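Local coordinates for protein lactate dehydrogenase (Eimeria maxima, PDB 6CT6) that probably interconverts pyruvate and lactate with NADH as coenzyme, and is captured here with NADH and the pyruvate analogue oxamate, at residues V81-G86 / A125-I130; K11-G16 / D35-D40; L194-T199 / D300-E305. All blocks are in the same frame, centred on the assembly; numbering follows the deposited sequence.

Interaction 1: V81-G86 / A125-I130; sequences VIITAG and AFIINI. With NAI (1,4-dihydronicotinamide adenine dinucleotide), chain D.
Val81, Ile83 and Ile130 give up the most surface where strand 81-83 runs parallel to strand 126-129. The backbones of Val81 and Ile83 each make two bonds across the gap. Val81 N donates to Phe126 O at 2.9 Å and Val81 O accepts from Ile128 N at 2.8 Å; Ile83 N then binds Ile128 O, and Ile83 O receives Ile130 N, both at 2.9 Å.

On the face that carries Val81, Ile83, Ile127 and Asn129, the two branches of Ile83 do different work. With CG1 anti to its own carbonyl carbon (chi1 -61°), CD1 reaches back obliquely to Ile127 CG2 at 3.8 Å, while CG2 turns forward and lies 3.4 Å from Asn129 OD1. The amide nitrogen of Asn129 is engaged by Thr131 O. Behind them, Val81 CG2 touches the methyl of Ala125, and helix 104-121 covers Ile83 through Met111 and Val114.

Ile130 closes the other face. Its CD1 touches two methyls, Ile82 CG2 at 3.6 Å and Thr84 CG2 at 3.7 Å, next to Met24 of helix 19-31. Its CG2 branch faces the cofactor and comes within 3.4 Å of NAI C2N in the nicotinamide ring.

The example illustrates how buried backbone polarity is met by strand pairing while branched aliphatic groups fill both faces. Just past the strand, Ile130 is tied to Ile83 O through its N-H, and its CG2 gives the dihydronicotinamide an apolar contact.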
loop_
_atom_site.group_PDB
_atom_site.type_symbol
_atom_site.label_atom_id
_atom_site.label_comp_id
_atom_site.label_asym_id
_atom_site.label_seq_id
_atom_site.Cartn_x
_atom_site.Cartn_y
_atom_site.Cartn_z
ATOM N N VAL B 81 7.526 -0.603 -17.794
ATOM C CA VAL B 81 6.094 -0.884 -17.815
ATOM C C VAL B 81 5.861 -2.127 -16.964
ATOM O O VAL B 81 6.493 -3.166 -17.194
ATOM C CB VAL B 81 5.566 -1.096 -19.246
ATOM C CG1 VAL B 81 4.067 -1.386 -19.231
ATOM C CG2 VAL B 81 5.855 0.117 -20.127
ATOM N N ILE B 82 4.966 -2.020 -15.983
ATOM C CA ILE B 82 4.576 -3.152 -15.144
ATOM C C ILE B 82 3.088 -3.400 -15.363
ATOM O O ILE B 82 2.263 -2.508 -15.131
ATOM C CB ILE B 82 4.886 -2.912 -13.657
ATOM C CG1 ILE B 82 6.318 -2.387 -13.476
ATOM C CG2 ILE B 82 4.719 -4.210 -12.885
ATOM C CD1 ILE B 82 6.684 -2.039 -12.035
ATOM N N ILE B 83 2.745 -4.616 -15.791
ATOM C CA ILE B 83 1.408 -4.945 -16.285
ATOM C C ILE B 83 0.668 -5.759 -15.232
ATOM O O ILE B 83 1.110 -6.853 -14.856
ATOM C CB ILE B 83 1.466 -5.724 -17.608
ATOM C CG1 ILE B 83 2.154 -4.904 -18.697
ATOM C CG2 ILE B 83 0.056 -6.110 -18.070
ATOM C CD1 ILE B 83 2.619 -5.738 -19.880
ATOM N N THR B 84 -0.471 -5.238 -14.780
ATOM C CA THR B 84 -1.424 -6.007 -13.990
ATOM C C THR B 84 -2.812 -6.009 -14.624
ATOM O O THR B 84 -3.784 -6.404 -13.970
ATOM C CB THR B 84 -1.495 -5.464 -12.559
ATOM O OG1 THR B 84 -1.893 -4.089 -12.575
ATOM C CG2 THR B 84 -0.149 -5.603 -11.849
ATOM N N ALA B 85 -2.923 -5.577 -15.879
ATOM C CA ALA B 85 -4.215 -5.473 -16.545
ATOM C C ALA B 85 -4.887 -6.835 -16.671
ATOM O O ALA B 85 -4.229 -7.858 -16.877
ATOM C CB ALA B 85 -4.037 -4.856 -17.932
ATOM N N GLY B 86 -6.207 -6.840 -16.557
ATOM C CA GLY B 86 -6.981 -8.048 -16.757
ATOM C C GLY B 86 -8.331 -7.967 -16.088
ATOM O O GLY B 86 -8.577 -7.145 -15.202
ATOM N N ALA B 125 11.127 0.235 -23.644
ATOM C CA ALA B 125 10.972 0.072 -22.208
ATOM C C ALA B 125 11.298 -1.356 -21.776
ATOM O O ALA B 125 11.232 -2.308 -22.559
ATOM C CB ALA B 125 9.547 0.427 -21.782
ATOM N N PHE B 126 11.667 -1.487 -20.504
ATOM C CA PHE B 126 11.762 -2.782 -19.838
ATOM C C PHE B 126 10.384 -3.149 -19.300
ATOM O O PHE B 126 9.750 -2.338 -18.619
ATOM C CB PHE B 126 12.791 -2.714 -18.708
ATOM C CG PHE B 126 13.050 -4.032 -18.032
ATOM C CD1 PHE B 126 13.730 -5.045 -18.689
ATOM C CD2 PHE B 126 12.636 -4.248 -16.727
ATOM C CE1 PHE B 126 13.976 -6.253 -18.062
ATOM C CE2 PHE B 126 12.881 -5.454 -16.095
ATOM C CZ PHE B 126 13.550 -6.457 -16.762
ATOM N N ILE B 127 9.921 -4.363 -19.603
ATOM C CA ILE B 127 8.539 -4.763 -19.347
ATOM C C ILE B 127 8.512 -5.899 -18.333
ATOM O O ILE B 127 9.193 -6.916 -18.509
ATOM C CB ILE B 127 7.824 -5.179 -20.646
ATOM C CG1 ILE B 127 7.816 -4.013 -21.634
ATOM C CG2 ILE B 127 6.389 -5.612 -20.370
ATOM C CD1 ILE B 127 8.666 -4.265 -22.841
ATOM N N ILE B 128 7.712 -5.725 -17.284
ATOM C CA ILE B 128 7.474 -6.747 -16.268
ATOM C C ILE B 128 5.983 -7.063 -16.278
ATOM O O ILE B 128 5.158 -6.174 -16.031
ATOM C CB ILE B 128 7.904 -6.281 -14.868
ATOM C CG1 ILE B 128 9.386 -5.891 -14.836
ATOM C CG2 ILE B 128 7.605 -7.369 -13.834
ATOM C CD1 ILE B 128 9.759 -5.048 -13.620
ATOM N N ASN B 129 5.632 -8.321 -16.532
ATOM C CA ASN B 129 4.237 -8.737 -16.462
ATOM C C ASN B 129 3.951 -9.439 -15.144
ATOM O O ASN B 129 4.806 -10.146 -14.603
ATOM C CB ASN B 129 3.852 -9.669 -17.611
ATOM C CG ASN B 129 2.384 -10.050 -17.566
ATOM O OD1 ASN B 129 1.513 -9.200 -17.749
ATOM N ND2 ASN B 129 2.100 -11.321 -17.295
ATOM N N ILE B 130 2.734 -9.245 -14.641
ATOM C CA ILE B 130 2.279 -9.900 -13.422
ATOM C C ILE B 130 1.010 -10.697 -13.714
ATOM O O ILE B 130 0.754 -11.720 -13.072
ATOM C CB ILE B 130 2.050 -8.869 -12.298
ATOM C CG1 ILE B 130 3.353 -8.123 -11.982
ATOM C CG2 ILE B 130 1.531 -9.554 -11.039
ATOM C CD1 ILE B 130 3.178 -6.933 -11.051
HETATM P PA NAI D . -7.343 -5.995 -9.993
HETATM O O1A NAI D . -8.642 -6.479 -10.598
HETATM O O2A NAI D . -7.358 -5.293 -8.656
HETATM O O5B NAI D . -6.659 -5.012 -11.064
HETATM C C5B NAI D . -6.695 -5.308 -12.457
HETATM C C4B NAI D . -6.942 -4.007 -13.200
HETATM O O4B NAI D . -6.677 -4.138 -14.599
HETATM C C3B NAI D . -8.391 -3.543 -13.074
HETATM O O3B NAI D . -8.428 -2.277 -12.414
HETATM C C2B NAI D . -8.891 -3.438 -14.503
HETATM O O2B NAI D . -9.778 -2.336 -14.703
HETATM C C1B NAI D . -7.584 -3.255 -15.250
HETATM N N9A NAI D . -7.645 -3.505 -16.706
HETATM C C8A NAI D . -8.451 -4.329 -17.407
HETATM N N7A NAI D . -8.166 -4.240 -18.735
HETATM C C5A NAI D . -7.173 -3.343 -18.884
HETATM C C6A NAI D . -6.389 -2.766 -19.994
HETATM N N6A NAI D . -6.612 -3.138 -21.272
HETATM N N1A NAI D . -5.437 -1.853 -19.692
HETATM C C2A NAI D . -5.190 -1.465 -18.426
HETATM N N3A NAI D . -5.866 -1.948 -17.375
HETATM C C4A NAI D . -6.842 -2.866 -17.542
HETATM O O3 NAI D . -6.322 -7.247 -9.929
HETATM P PN NAI D . -4.949 -7.297 -9.074
HETATM O O1N NAI D . -5.266 -7.786 -7.681
HETATM O O2N NAI D . -4.201 -5.998 -9.268
HETATM O O5D NAI D . -4.166 -8.477 -9.842
HETATM C C5D NAI D . -3.787 -8.287 -11.200
HETATM C C4D NAI D . -3.215 -9.558 -11.813
HETATM O O4D NAI D . -2.046 -9.994 -11.108
HETATM C C3D NAI D . -4.216 -10.702 -11.754
HETATM O O3D NAI D . -4.207 -11.388 -13.008
HETATM C C2D NAI D . -3.689 -11.592 -10.653
HETATM O O2D NAI D . -4.082 -12.957 -10.794
HETATM C C1D NAI D . -2.194 -11.391 -10.834
HETATM N N1N NAI D . -1.334 -11.815 -9.722
HETATM C C2N NAI D . -0.148 -12.307 -10.083
HETATM C C3N NAI D . 0.786 -12.739 -9.168
HETATM C C7N NAI D . 2.079 -13.283 -9.702
HETATM O O7N NAI D . 2.362 -13.090 -10.875
HETATM N N7N NAI D . 2.882 -13.975 -8.904
HETATM C C4N NAI D . 0.516 -12.669 -7.689
HETATM C C5N NAI D . -0.807 -12.115 -7.414
HETATM C C6N NAI D . -1.670 -11.704 -8.430
#

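Interaction 2: K11-G16 / D35-D40; sequences KIALVG and DVVLFD. With NAI (1,4-dihydronicotinamide adenine dinucleotide), chain D.
Leu14 and Phe39 reach their partners through different first torsions. Leu14 has CG anti to its carbonyl carbon (chi1 -55°), which drops CD1 across the neighbouring strand, 3.7 Å from Val36 CG1 and 3.9 Å from Leu38 CD2. Phe39 has CG anti to the backbone N (chi1 168°), and its ring stands alongside Val15 on the opposite face of the sheet. There Val15 CG1 approaches the ring edge, 4.0 Å from CD2, and the same edge meets the adenine, with Phe39 CE2 3.2 Å from NAI N1A.

Between these two faces runs a regular parallel ladder. Ile12 N, Leu14 N and Gly16 N donate to Asp35 O, Val37 O and Phe39 O, and Val37 N and Phe39 N return bonds to Ile12 O and Leu14 O. At the far end Lys11 and Asp35 lie side by side through their aliphatic parts, CD to CB. Their charged ends look elsewhere: Lys11 NZ binds the carbonyls of Asn7 and Arg9, and the carboxylate of Asp35 pairs with Arg9.

At the cofactor end Asp40 grips the adenosine ribose with both oxygens. OD1 accepts NAI O3B at 2.8 Å and OD2 accepts NAI O2B at 2.7 Å. The backbone amides of Ser17 and Val42 also donate to OD1 and OD2 respectively, so the carboxylate is held in place and its negative charge is probably stabilised. Helix 19-31 lies over Leu14 and Val36, completing the right-handed beta-alpha-beta crossover. Gly16, where the first strand passes into the glycine-rich turn, and Asp40, the acidic residue just past the end of the second strand, mark the classical Rossmann dinucleotide-binding unit of NAD-dependent dehydrogenases.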
loop_
_atom_site.group_PDB
_atom_site.type_symbol
_atom_site.label_atom_id
_atom_site.label_comp_id
_atom_site.label_asym_id
_atom_site.label_seq_id
_atom_site.Cartn_x
_atom_site.Cartn_y
_atom_site.Cartn_z
ATOM N N LYS B 11 10.562 7.258 -15.662
ATOM C CA LYS B 11 9.120 7.272 -15.898
ATOM C C LYS B 11 8.615 5.833 -15.845
ATOM O O LYS B 11 8.974 5.009 -16.693
ATOM C CB LYS B 11 8.801 7.942 -17.234
ATOM C CG LYS B 11 9.435 9.328 -17.397
ATOM C CD LYS B 11 9.071 10.270 -16.244
ATOM C CE LYS B 11 9.762 11.626 -16.330
ATOM N NZ LYS B 11 10.994 11.647 -17.164
ATOM N N ILE B 12 7.792 5.537 -14.841
ATOM C CA ILE B 12 7.299 4.189 -14.572
ATOM C C ILE B 12 5.824 4.147 -14.948
ATOM O O ILE B 12 5.011 4.880 -14.372
ATOM C CB ILE B 12 7.503 3.806 -13.099
ATOM C CG1 ILE B 12 8.984 3.916 -12.718
ATOM C CG2 ILE B 12 6.973 2.399 -12.821
ATOM C CD1 ILE B 12 9.206 4.169 -11.246
ATOM N N ALA B 13 5.475 3.281 -15.896
ATOM C CA ALA B 13 4.101 3.153 -16.376
ATOM C C ALA B 13 3.480 1.882 -15.808
ATOM O O ALA B 13 3.970 0.778 -16.066
ATOM C CB ALA B 13 4.054 3.133 -17.903
ATOM N N LEU B 14 2.400 2.041 -15.051
ATOM C CA LEU B 14 1.686 0.921 -14.445
ATOM C C LEU B 14 0.413 0.682 -15.257
ATOM O O LEU B 14 -0.551 1.448 -15.169
ATOM C CB LEU B 14 1.389 1.213 -12.977
ATOM C CG LEU B 14 2.613 1.584 -12.127
ATOM C CD1 LEU B 14 2.236 1.766 -10.661
ATOM C CD2 LEU B 14 3.742 0.560 -12.258
ATOM N N VAL B 15 0.419 -0.379 -16.062
ATOM C CA VAL B 15 -0.721 -0.735 -16.903
ATOM C C VAL B 15 -1.619 -1.645 -16.071
ATOM O O VAL B 15 -1.396 -2.854 -15.982
ATOM C CB VAL B 15 -0.277 -1.396 -18.210
ATOM C CG1 VAL B 15 -1.480 -1.909 -18.999
ATOM C CG2 VAL B 15 0.497 -0.399 -19.054
ATOM N N GLY B 16 -2.652 -1.053 -15.481
ATOM C CA GLY B 16 -3.471 -1.709 -14.482
ATOM C C GLY B 16 -3.357 -0.963 -13.171
ATOM O O GLY B 16 -2.261 -0.867 -12.607
ATOM N N ASP B 35 8.718 9.168 -11.407
ATOM C CA ASP B 35 7.337 9.551 -11.657
ATOM C C ASP B 35 6.563 8.365 -12.224
ATOM O O ASP B 35 7.130 7.464 -12.850
ATOM C CB ASP B 35 7.274 10.749 -12.606
ATOM C CG ASP B 35 7.652 12.055 -11.920
ATOM O OD1 ASP B 35 7.694 12.094 -10.669
ATOM O OD2 ASP B 35 7.898 13.049 -12.635
ATOM N N VAL B 36 5.252 8.368 -11.989
ATOM C CA VAL B 36 4.401 7.209 -12.235
ATOM C C VAL B 36 3.162 7.651 -12.997
ATOM O O VAL B 36 2.602 8.717 -12.717
ATOM C CB VAL B 36 3.983 6.531 -10.912
ATOM C CG1 VAL B 36 3.046 5.353 -11.168
ATOM C CG2 VAL B 36 5.199 6.088 -10.120
ATOM N N VAL B 37 2.725 6.831 -13.953
ATOM C CA VAL B 37 1.379 6.934 -14.507
ATOM C C VAL B 37 0.617 5.662 -14.164
ATOM O O VAL B 37 1.063 4.551 -14.479
ATOM C CB VAL B 37 1.371 7.189 -16.027
ATOM C CG1 VAL B 37 2.065 6.074 -16.800
ATOM C CG2 VAL B 37 -0.072 7.352 -16.501
ATOM N N LEU B 38 -0.525 5.833 -13.507
ATOM C CA LEU B 38 -1.475 4.757 -13.269
ATOM C C LEU B 38 -2.466 4.741 -14.427
ATOM O O LEU B 38 -3.313 5.633 -14.533
ATOM C CB LEU B 38 -2.198 4.967 -11.944
ATOM C CG LEU B 38 -1.502 4.516 -10.664
ATOM C CD1 LEU B 38 -2.214 5.122 -9.472
ATOM C CD2 LEU B 38 -1.490 3.001 -10.577
ATOM N N PHE B 39 -2.355 3.744 -15.298
ATOM C CA PHE B 39 -3.240 3.617 -16.443
ATOM C C PHE B 39 -4.269 2.524 -16.190
ATOM O O PHE B 39 -3.944 1.462 -15.650
ATOM C CB PHE B 39 -2.461 3.300 -17.720
ATOM C CG PHE B 39 -3.340 2.884 -18.862
ATOM C CD1 PHE B 39 -3.997 3.829 -19.631
ATOM C CD2 PHE B 39 -3.522 1.547 -19.154
ATOM C CE1 PHE B 39 -4.814 3.443 -20.678
ATOM C CE2 PHE B 39 -4.337 1.154 -20.199
ATOM C CZ PHE B 39 -4.984 2.102 -20.959
ATOM N N ASP B 40 -5.510 2.787 -16.586
ATOM C CA ASP B 40 -6.575 1.811 -16.411
ATOM C C ASP B 40 -7.679 2.101 -17.418
ATOM O O ASP B 40 -7.732 3.171 -18.027
ATOM C CB ASP B 40 -7.120 1.833 -14.981
ATOM C CG ASP B 40 -7.711 0.503 -14.567
ATOM O OD1 ASP B 40 -7.048 -0.218 -13.796
ATOM O OD2 ASP B 40 -8.833 0.174 -15.016
HETATM P PA NAI D . -7.343 -5.995 -9.993
HETATM O O1A NAI D . -8.642 -6.479 -10.598
HETATM O O2A NAI D . -7.358 -5.293 -8.656
HETATM O O5B NAI D . -6.659 -5.012 -11.064
HETATM C C5B NAI D . -6.695 -5.308 -12.457
HETATM C C4B NAI D . -6.942 -4.007 -13.200
HETATM O O4B NAI D . -6.677 -4.138 -14.599
HETATM C C3B NAI D . -8.391 -3.543 -13.074
HETATM O O3B NAI D . -8.428 -2.277 -12.414
HETATM C C2B NAI D . -8.891 -3.438 -14.503
HETATM O O2B NAI D . -9.778 -2.336 -14.703
HETATM C C1B NAI D . -7.584 -3.255 -15.250
HETATM N N9A NAI D . -7.645 -3.505 -16.706
HETATM C C8A NAI D . -8.451 -4.329 -17.407
HETATM N N7A NAI D . -8.166 -4.240 -18.735
HETATM C C5A NAI D . -7.173 -3.343 -18.884
HETATM C C6A NAI D . -6.389 -2.766 -19.994
HETATM N N6A NAI D . -6.612 -3.138 -21.272
HETATM N N1A NAI D . -5.437 -1.853 -19.692
HETATM C C2A NAI D . -5.190 -1.465 -18.426
HETATM N N3A NAI D . -5.866 -1.948 -17.375
HETATM C C4A NAI D . -6.842 -2.866 -17.542
HETATM O O3 NAI D . -6.322 -7.247 -9.929
HETATM P PN NAI D . -4.949 -7.297 -9.074
HETATM O O1N NAI D . -5.266 -7.786 -7.681
HETATM O O2N NAI D . -4.201 -5.998 -9.268
HETATM O O5D NAI D . -4.166 -8.477 -9.842
HETATM C C5D NAI D . -3.787 -8.287 -11.200
HETATM C C4D NAI D . -3.215 -9.558 -11.813
HETATM O O4D NAI D . -2.046 -9.994 -11.108
HETATM C C3D NAI D . -4.216 -10.702 -11.754
HETATM O O3D NAI D . -4.207 -11.388 -13.008
HETATM C C2D NAI D . -3.689 -11.592 -10.653
HETATM O O2D NAI D . -4.082 -12.957 -10.794
HETATM C C1D NAI D . -2.194 -11.391 -10.834
HETATM N N1N NAI D . -1.334 -11.815 -9.722
HETATM C C2N NAI D . -0.148 -12.307 -10.083
HETATM C C3N NAI D . 0.786 -12.739 -9.168
HETATM C C7N NAI D . 2.079 -13.283 -9.702
HETATM O O7N NAI D . 2.362 -13.090 -10.875
HETATM N N7N NAI D . 2.882 -13.975 -8.904
HETATM C C4N NAI D . 0.516 -12.669 -7.689
HETATM C C5N NAI D . -0.807 -12.115 -7.414
HETATM C C6N NAI D . -1.670 -11.704 -8.430
#

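Interaction 3: L194-T199 / D300-E305; sequences LMRYIT and DLNQEE. With GLC (alpha-D-glucopyranose), chain E.
Arg196 meets Glu305 side-on, with two nitrogens set against two oxygens. The side chains cross at about a right angle, yet guanidinium and carboxylate are nearly coplanar, their planes 16° apart. NE donates to OE2 at 2.7 Å and NH2 to OE1 at 3.0 Å, the latter on the syn lone pair. The bend in the arginine chain at chi3 (74°) helps turn this flank of the guanidinium toward the acid. NH2 also donates to Asp300 O at 3.2 Å, approaching from above the carbonyl plane.

Tyr197 reaches the same carbonyl through a weak bond from its hydroxyl. Along its ring, CE2 packs 4.1 Å from Leu301 CD2, and that methyl also meets Leu194 CD2 at 3.9 Å; both side chains stand roughly perpendicular to Leu301. A small apolar patch thus backs the ionic pair, with Leu299 beside it.

Glu305 serves the helix as well. Asn302, at the N-cap, accepts Glu305 N on OD1 at 2.7 Å, and Asn302 N returns a bond to Glu305 OE1, completing a capping box. A water bridges Arg196 N and Glu305 OE2. The same first turn of the helix also carries Glu304, whose OE2 receives two hydroxyls of the bound glucose, while Met195 CB comes 3.4 Å from GLC O3.

Glu305 thus puts one carboxylate to two uses. Its charge is probably balanced by arginine and steadied by the N-terminus of helix 303-328, and the pairing ties that helix start to the loop 194-199.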
loop_
_atom_site.group_PDB
_atom_site.type_symbol
_atom_site.label_atom_id
_atom_site.label_comp_id
_atom_site.label_asym_id
_atom_site.label_seq_id
_atom_site.Cartn_x
_atom_site.Cartn_y
_atom_site.Cartn_z
ATOM N N LEU B 194 12.912 -25.320 -4.374
ATOM C CA LEU B 194 14.170 -26.065 -4.455
ATOM C C LEU B 194 14.747 -26.224 -3.053
ATOM O O LEU B 194 15.667 -25.518 -2.634
ATOM C CB LEU B 194 15.144 -25.359 -5.390
ATOM C CG LEU B 194 14.802 -25.405 -6.879
ATOM C CD1 LEU B 194 15.756 -24.522 -7.670
ATOM C CD2 LEU B 194 14.847 -26.832 -7.404
ATOM N N MET B 195 14.199 -27.200 -2.324
ATOM C CA MET B 195 14.584 -27.391 -0.930
ATOM C C MET B 195 16.064 -27.720 -0.795
ATOM O O MET B 195 16.670 -27.423 0.243
ATOM C CB MET B 195 13.733 -28.495 -0.302
ATOM C CG MET B 195 12.233 -28.306 -0.488
ATOM S SD MET B 195 11.651 -26.664 0.003
ATOM C CE MET B 195 11.590 -26.836 1.783
ATOM N N ARG B 196 16.666 -28.320 -1.824
ATOM C CA ARG B 196 18.076 -28.687 -1.747
ATOM C C ARG B 196 18.984 -27.464 -1.788
ATOM O O ARG B 196 20.107 -27.511 -1.272
ATOM C CB ARG B 196 18.429 -29.644 -2.889
ATOM C CG ARG B 196 19.904 -30.026 -2.960
ATOM C CD ARG B 196 20.138 -31.187 -3.922
ATOM N NE ARG B 196 20.029 -30.798 -5.327
ATOM C CZ ARG B 196 21.039 -30.363 -6.077
ATOM N NH1 ARG B 196 22.255 -30.241 -5.567
ATOM N NH2 ARG B 196 20.829 -30.042 -7.350
ATOM N N TYR B 197 18.520 -26.367 -2.385
ATOM C CA TYR B 197 19.328 -25.171 -2.576
ATOM C C TYR B 197 19.117 -24.120 -1.488
ATOM O O TYR B 197 19.698 -23.034 -1.577
ATOM C CB TYR B 197 19.036 -24.546 -3.943
ATOM C CG TYR B 197 19.742 -25.193 -5.119
ATOM C CD1 TYR B 197 21.037 -24.824 -5.465
ATOM C CD2 TYR B 197 19.102 -26.144 -5.906
ATOM C CE1 TYR B 197 21.682 -25.396 -6.548
ATOM C CE2 TYR B 197 19.742 -26.723 -6.993
ATOM C CZ TYR B 197 21.031 -26.343 -7.309
ATOM O OH TYR B 197 21.677 -26.910 -8.385
ATOM N N ILE B 198 18.304 -24.407 -0.469
ATOM C CA ILE B 198 18.124 -23.452 0.621
ATOM C C ILE B 198 19.431 -23.337 1.387
ATOM O O ILE B 198 20.023 -24.350 1.784
ATOM C CB ILE B 198 16.985 -23.886 1.558
ATOM C CG1 ILE B 198 15.644 -23.938 0.815
ATOM C CG2 ILE B 198 16.893 -22.937 2.763
ATOM C CD1 ILE B 198 14.531 -24.582 1.633
ATOM N N THR B 199 19.890 -22.106 1.607
ATOM C CA THR B 199 21.070 -21.879 2.425
ATOM C C THR B 199 20.798 -20.799 3.461
ATOM O O THR B 199 19.963 -19.910 3.262
ATOM C CB THR B 199 22.300 -21.476 1.589
ATOM O OG1 THR B 199 22.095 -20.189 0.994
ATOM C CG2 THR B 199 22.586 -22.509 0.504
ATOM N N ASP B 300 22.428 -26.705 -11.702
ATOM C CA ASP B 300 22.839 -28.092 -11.922
ATOM C C ASP B 300 21.870 -29.022 -11.189
ATOM O O ASP B 300 22.202 -29.694 -10.210
ATOM C CB ASP B 300 24.279 -28.297 -11.469
ATOM C CG ASP B 300 24.816 -29.670 -11.828
ATOM O OD1 ASP B 300 24.248 -30.314 -12.736
ATOM O OD2 ASP B 300 25.808 -30.104 -11.207
ATOM N N LEU B 301 20.637 -29.040 -11.692
ATOM C CA LEU B 301 19.586 -29.848 -11.090
ATOM C C LEU B 301 19.906 -31.334 -11.211
ATOM O O LEU B 301 20.480 -31.796 -12.202
ATOM C CB LEU B 301 18.237 -29.560 -11.755
ATOM C CG LEU B 301 17.688 -28.132 -11.669
ATOM C CD1 LEU B 301 16.394 -27.994 -12.465
ATOM C CD2 LEU B 301 17.456 -27.740 -10.219
ATOM N N ASN B 302 19.519 -32.087 -10.185
ATOM C CA ASN B 302 19.652 -33.533 -10.207
ATOM C C ASN B 302 18.452 -34.149 -10.929
ATOM O O ASN B 302 17.540 -33.454 -11.388
ATOM C CB ASN B 302 19.802 -34.069 -8.783
ATOM C CG ASN B 302 18.559 -33.853 -7.932
ATOM O OD1 ASN B 302 17.461 -33.657 -8.450
ATOM N ND2 ASN B 302 18.731 -33.898 -6.613
ATOM N N GLN B 303 18.443 -35.479 -11.020
ATOM C CA GLN B 303 17.437 -36.158 -11.833
ATOM C C GLN B 303 16.037 -35.967 -11.259
ATOM O O GLN B 303 15.092 -35.665 -11.997
ATOM C CB GLN B 303 17.785 -37.641 -11.953
ATOM C CG GLN B 303 19.218 -37.895 -12.398
ATOM C CD GLN B 303 19.615 -37.050 -13.591
ATOM O OE1 GLN B 303 18.948 -37.064 -14.626
ATOM N NE2 GLN B 303 20.699 -36.296 -13.447
ATOM N N GLU B 304 15.879 -36.139 -9.944
ATOM C CA GLU B 304 14.568 -35.933 -9.335
ATOM C C GLU B 304 14.050 -34.527 -9.609
ATOM O O GLU B 304 12.872 -34.340 -9.934
ATOM C CB GLU B 304 14.629 -36.183 -7.827
ATOM C CG GLU B 304 13.385 -35.701 -7.079
ATOM C CD GLU B 304 13.413 -36.029 -5.600
ATOM O OE1 GLU B 304 14.153 -36.953 -5.204
ATOM O OE2 GLU B 304 12.693 -35.354 -4.833
ATOM N N GLU B 305 14.916 -33.521 -9.471
ATOM C CA GLU B 305 14.488 -32.143 -9.673
ATOM C C GLU B 305 14.117 -31.889 -11.130
ATOM O O GLU B 305 13.133 -31.196 -11.413
ATOM C CB GLU B 305 15.590 -31.194 -9.205
ATOM C CG GLU B 305 15.798 -31.231 -7.692
ATOM C CD GLU B 305 17.156 -30.710 -7.258
ATOM O OE1 GLU B 305 17.978 -30.360 -8.132
ATOM O OE2 GLU B 305 17.403 -30.657 -6.035
HETATM C C1 GLC E . 10.119 -32.829 -2.902
HETATM C C2 GLC E . 11.524 -32.148 -2.739
HETATM C C3 GLC E . 12.181 -32.568 -1.406
HETATM C C4 GLC E . 11.186 -32.230 -0.329
HETATM C C5 GLC E . 10.065 -33.236 -0.492
HETATM C C6 GLC E . 9.149 -33.020 0.728
HETATM O O1 GLC E . 10.283 -34.096 -3.475
HETATM O O2 GLC E . 12.376 -32.524 -3.787
HETATM O O3 GLC E . 13.333 -31.801 -1.195
HETATM O O4 GLC E . 11.776 -32.438 0.927
HETATM O O5 GLC E . 9.353 -32.926 -1.677
HETATM O O6 GLC E . 8.827 -31.657 0.783
HETATM O O HOH W 1 15.777 -28.983 -4.359
#

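In the fold
Interactions 2, 1 and 3 follow one another along the chain. The first two lie in the Rossmann-type NAD-binding domain, their centres about 10 Å apart, and share one sheet: strand 11-15 stands between 35-39 and 80-83, and 126-129 follows on. They touch directly, with Thr84 N 2.8 Å from Val15 O in a probable hydrogen bond, and both reach the same NADH, interaction 2 at the adenosine and interaction 1 also at the nicotinamide. Interaction 3 belongs to the C-terminal domain, its centre about 30 Å from that of interaction 1 and 38 Å from that of interaction 2. It joins a loop to a helix start beside glucose, well away from the coenzyme.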